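Local coordinates for D-isomer specific 2-hydroxyacid dehydrogenase family protein (Aeromonas salmonicida subsp. salmonicida, PDB 3HG7) that probably acts as an NAD-dependent oxidoreductase of the D-isomer specific 2-hydroxyacid dehydrogenase family, at residues R6-L11 with P28-L33. The protein carries 1 engineered substitution. Sequence-based numbering, arbitrary orientation.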
ATOM      1  N   ARG A   6     -11.654  13.860 -27.492  1.00 22.88           N
ATOM      2  CA  ARG A   6     -10.546  13.841 -26.544  1.00 18.61           C
ATOM      3  C   ARG A   6      -9.651  12.654 -26.836  1.00 15.54           C
ATOM      4  O   ARG A   6     -10.082  11.679 -27.460  1.00 15.54           O
ATOM      5  CB  ARG A   6     -11.015  13.769 -25.084  1.00 17.31           C
ATOM      6  CG  ARG A   6     -11.637  15.083 -24.563  1.00 11.76           C
ATOM      7  CD  ARG A   6     -12.000  14.934 -23.098  1.00 15.54           C
ATOM      8  NE  ARG A   6     -12.747  16.088 -22.573  1.00 12.24           N
ATOM      9  CZ  ARG A   6     -14.071  16.195 -22.569  1.00 16.75           C
ATOM     10  NH1 ARG A   6     -14.651  17.250 -22.005  1.00 13.41           N
ATOM     11  NH2 ARG A   6     -14.826  15.254 -23.116  1.00 13.17           N
ATOM     12  N   THR A   7      -8.414  12.750 -26.361  1.00 12.51           N
ATOM     13  CA  THR A   7      -7.414  11.685 -26.494  1.00 10.33           C
ATOM     14  C   THR A   7      -6.956  11.226 -25.116  1.00  9.80           C
ATOM     15  O   THR A   7      -6.628  12.057 -24.283  1.00 10.22           O
ATOM     16  CB  THR A   7      -6.213  12.196 -27.292  1.00 10.24           C
ATOM     17  OG1 THR A   7      -6.626  12.467 -28.648  1.00 11.29           O
ATOM     18  CG2 THR A   7      -5.067  11.129 -27.336  1.00 11.02           C
ATOM     19  N   LEU A   8      -6.985   9.919 -24.897  1.00  9.85           N
ATOM     20  CA  LEU A   8      -6.441   9.283 -23.699  1.00  9.86           C
ATOM     21  C   LEU A   8      -5.119   8.636 -24.119  1.00 10.71           C
ATOM     22  O   LEU A   8      -5.070   7.955 -25.143  1.00 12.25           O
ATOM     23  CB  LEU A   8      -7.368   8.181 -23.212  1.00  9.64           C
ATOM     24  CG  LEU A   8      -6.795   7.158 -22.203  1.00 12.45           C
ATOM     25  CD1 LEU A   8      -6.371   7.836 -20.885  1.00 10.81           C
ATOM     26  CD2 LEU A   8      -7.838   6.089 -21.935  1.00 10.77           C
ATOM     27  N   LEU A   9      -4.068   8.847 -23.332  1.00 10.71           N
ATOM     28  CA  LEU A   9      -2.814   8.111 -23.552  1.00  9.85           C
ATOM     29  C   LEU A   9      -2.603   7.118 -22.412  1.00  8.53           C
ATOM     30  O   LEU A   9      -2.655   7.522 -21.260  1.00  7.88           O
ATOM     31  CB  LEU A   9      -1.610   9.060 -23.653  1.00 10.99           C
ATOM     32  CG  LEU A   9      -0.224   8.379 -23.846  1.00 11.19           C
ATOM     33  CD1 LEU A   9      -0.182   7.591 -25.152  1.00 12.22           C
ATOM     34  CD2 LEU A   9       0.882   9.460 -23.887  1.00 12.70           C
ATOM     35  N   LEU A  10      -2.311   5.847 -22.760  1.00  8.71           N
ATOM     36  CA  LEU A  10      -2.039   4.781 -21.786  1.00 10.44           C
ATOM     37  C   LEU A  10      -0.526   4.628 -21.690  1.00 11.13           C
ATOM     38  O   LEU A  10       0.123   4.404 -22.704  1.00 12.76           O
ATOM     39  CB  LEU A  10      -2.640   3.457 -22.273  1.00 11.93           C
ATOM     40  CG  LEU A  10      -4.172   3.485 -22.409  1.00 11.37           C
ATOM     41  CD1 LEU A  10      -4.642   2.185 -22.964  1.00 13.49           C
ATOM     42  CD2 LEU A  10      -4.775   3.702 -21.013  1.00 13.10           C
ATOM     43  N   LEU A  11       0.004   4.838 -20.491  1.00 11.65           N
ATOM     44  CA  LEU A  11       1.438   4.780 -20.216  1.00 12.89           C
ATOM     45  C   LEU A  11       1.634   3.923 -18.935  1.00 11.83           C
ATOM     46  O   LEU A  11       2.152   4.394 -17.882  1.00 11.61           O
ATOM     47  CB  LEU A  11       1.968   6.189 -20.036  1.00 15.87           C
ATOM     48  CG  LEU A  11       3.431   6.450 -19.738  1.00 26.53           C
ATOM     49  CD1 LEU A  11       4.294   5.934 -20.871  1.00 18.90           C
ATOM     50  CD2 LEU A  11       3.601   7.955 -19.586  1.00 18.24           C
ATOM     51  N   PRO A  28     -17.604   7.008 -26.061  1.00 28.96           N
ATOM     52  CA  PRO A  28     -17.681   7.786 -27.295  1.00 28.06           C
ATOM     53  C   PRO A  28     -16.780   9.016 -27.234  1.00 26.28           C
ATOM     54  O   PRO A  28     -16.463   9.496 -26.152  1.00 26.18           O
ATOM     55  CB  PRO A  28     -19.161   8.174 -27.368  1.00 28.83           C
ATOM     56  CG  PRO A  28     -19.620   8.179 -25.939  1.00 31.21           C
ATOM     57  CD  PRO A  28     -18.825   7.119 -25.236  1.00 29.41           C
ATOM     58  N   HIS A  29     -16.347   9.495 -28.391  1.00 26.13           N
ATOM     59  CA  HIS A  29     -15.562  10.718 -28.485  1.00 25.60           C
ATOM     60  C   HIS A  29     -14.244  10.610 -27.696  1.00 23.01           C
ATOM     61  O   HIS A  29     -13.749  11.610 -27.155  1.00 22.88           O
ATOM     62  CB  HIS A  29     -16.364  11.943 -27.991  1.00 27.10           C
ATOM     63  CG  HIS A  29     -17.856  11.817 -28.146  1.00 30.55           C
ATOM     64  ND1 HIS A  29     -18.487  11.851 -29.373  1.00 29.23           N
ATOM     65  CD2 HIS A  29     -18.838  11.683 -27.222  1.00 28.85           C
ATOM     66  CE1 HIS A  29     -19.793  11.726 -29.197  1.00 30.36           C
ATOM     67  NE2 HIS A  29     -20.033  11.619 -27.901  1.00 30.36           N
ATOM     68  N   LEU A  30     -13.674   9.406 -27.623  1.00 20.30           N
ATOM     69  CA  LEU A  30     -12.385   9.248 -26.948  1.00 18.57           C
ATOM     70  C   LEU A  30     -11.422   8.423 -27.782  1.00 17.52           C
ATOM     71  O   LEU A  30     -11.656   7.242 -27.981  1.00 18.04           O
ATOM     72  CB  LEU A  30     -12.550   8.593 -25.581  1.00 18.18           C
ATOM     73  CG  LEU A  30     -11.265   8.456 -24.753  1.00 14.60           C
ATOM     74  CD1 LEU A  30     -10.697   9.830 -24.394  1.00 18.30           C
ATOM     75  CD2 LEU A  30     -11.486   7.623 -23.503  1.00 17.89           C
ATOM     76  N   ARG A  31     -10.358   9.050 -28.272  1.00 17.19           N
ATOM     77  CA  ARG A  31      -9.292   8.303 -28.979  1.00 17.95           C
ATOM     78  C   ARG A  31      -8.341   7.729 -27.920  1.00 17.60           C
ATOM     79  O   ARG A  31      -7.838   8.478 -27.081  1.00 18.42           O
ATOM     80  CB  ARG A  31      -8.524   9.214 -29.933  1.00 19.11           C
ATOM     81  CG  ARG A  31      -7.426   8.502 -30.724  1.00 22.75           C
ATOM     82  CD  ARG A  31      -6.687   9.421 -31.707  1.00 21.05           C
ATOM     83  NE  ARG A  31      -6.123  10.626 -31.089  1.00 23.03           N
ATOM     84  CZ  ARG A  31      -5.006  11.233 -31.494  1.00 22.21           C
ATOM     85  NH1 ARG A  31      -4.292  10.735 -32.509  1.00 23.64           N
ATOM     86  NH2 ARG A  31      -4.584  12.328 -30.873  1.00 23.07           N
ATOM     87  N   ILE A  32      -8.077   6.427 -27.991  1.00 16.02           N
ATOM     88  CA  ILE A  32      -7.235   5.739 -27.007  1.00 16.53           C
ATOM     89  C   ILE A  32      -5.899   5.408 -27.644  1.00 16.23           C
ATOM     90  O   ILE A  32      -5.836   4.673 -28.641  1.00 17.04           O
ATOM     91  CB  ILE A  32      -7.913   4.466 -26.458  1.00 17.87           C
ATOM     92  CG1 ILE A  32      -9.197   4.857 -25.716  1.00 18.82           C
ATOM     93  CG2 ILE A  32      -6.954   3.681 -25.561  1.00 17.71           C
ATOM     94  CD1 ILE A  32     -10.109   3.672 -25.387  1.00 21.78           C
ATOM     95  N   LEU A  33      -4.846   6.002 -27.104  1.00 15.28           N
ATOM     96  CA  LEU A  33      -3.516   5.841 -27.667  1.00 15.49           C
ATOM     97  C   LEU A  33      -2.725   5.105 -26.640  1.00 15.19           C
ATOM     98  O   LEU A  33      -3.077   5.124 -25.457  1.00 14.26           O
ATOM     99  CB  LEU A  33      -2.854   7.190 -27.942  1.00 15.75           C
ATOM    100  CG  LEU A  33      -3.504   8.112 -28.976  1.00 17.52           C
ATOM    101  CD1 LEU A  33      -2.586   9.323 -29.217  1.00 17.15           C
ATOM    102  CD2 LEU A  33      -3.744   7.365 -30.277  1.00 16.20           C
TER
HETATM  103  O   HOH W   1     -14.082  12.814 -24.524  1.00 19.11           O
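Leu8 and Leu30 meet at the apolar centre of this parallel strand pair: CD1 of Leu30 reaches CB of Leu8 at 3.9 Å, and the same methyl also touches CB of Arg6. With CG anti to the backbone N (chi1 -177°), Leu30 carries its CD1 methyl over strand 6-11, between Arg6 and Leu8. Further along this face, CD1 of Leu10 meets CG2 of Ile32 at 3.8 Å, and Leu22 of helix 15-24 packs on Leu8, Leu10 and Ile32. That helix connects the two strands, making a classic beta-alpha-beta crossover at the edge of a five-stranded parallel sheet; Phe293 and Tyr297 of helix 286-301 close over Leu8 and Leu30.

Between the side-chain layers runs the alternating pattern of parallel strands: Arg31 brackets Thr7, its N giving a bond to Arg6 O and its O taking one from Leu8 N, while Leu33 brackets Leu9 through Leu8 O and Leu10 N.

On the face of Thr7 and Leu33, CG2 of Thr7 lies 3.6 Å from CD1 of Leu33, which in turn sits over the centre of one face of the Arg31 guanidinium. A bend at chi3 turns that group alongside Thr7, where NE and NH2 (3.0 Å) of Arg31 both donate to Thr7 OG1, in the guanidinium plane. At the outer end, a water bridges Arg6 NH2 and His29 O.

Two nitrogens on one hydroxyl oxygen, a leucine methyl against one face and a salt bridge from NH2 to Glu47 together fix the guanidinium's orientation, and the carboxylate of Glu47 would partly offset its charge beside the Leu33 methyl.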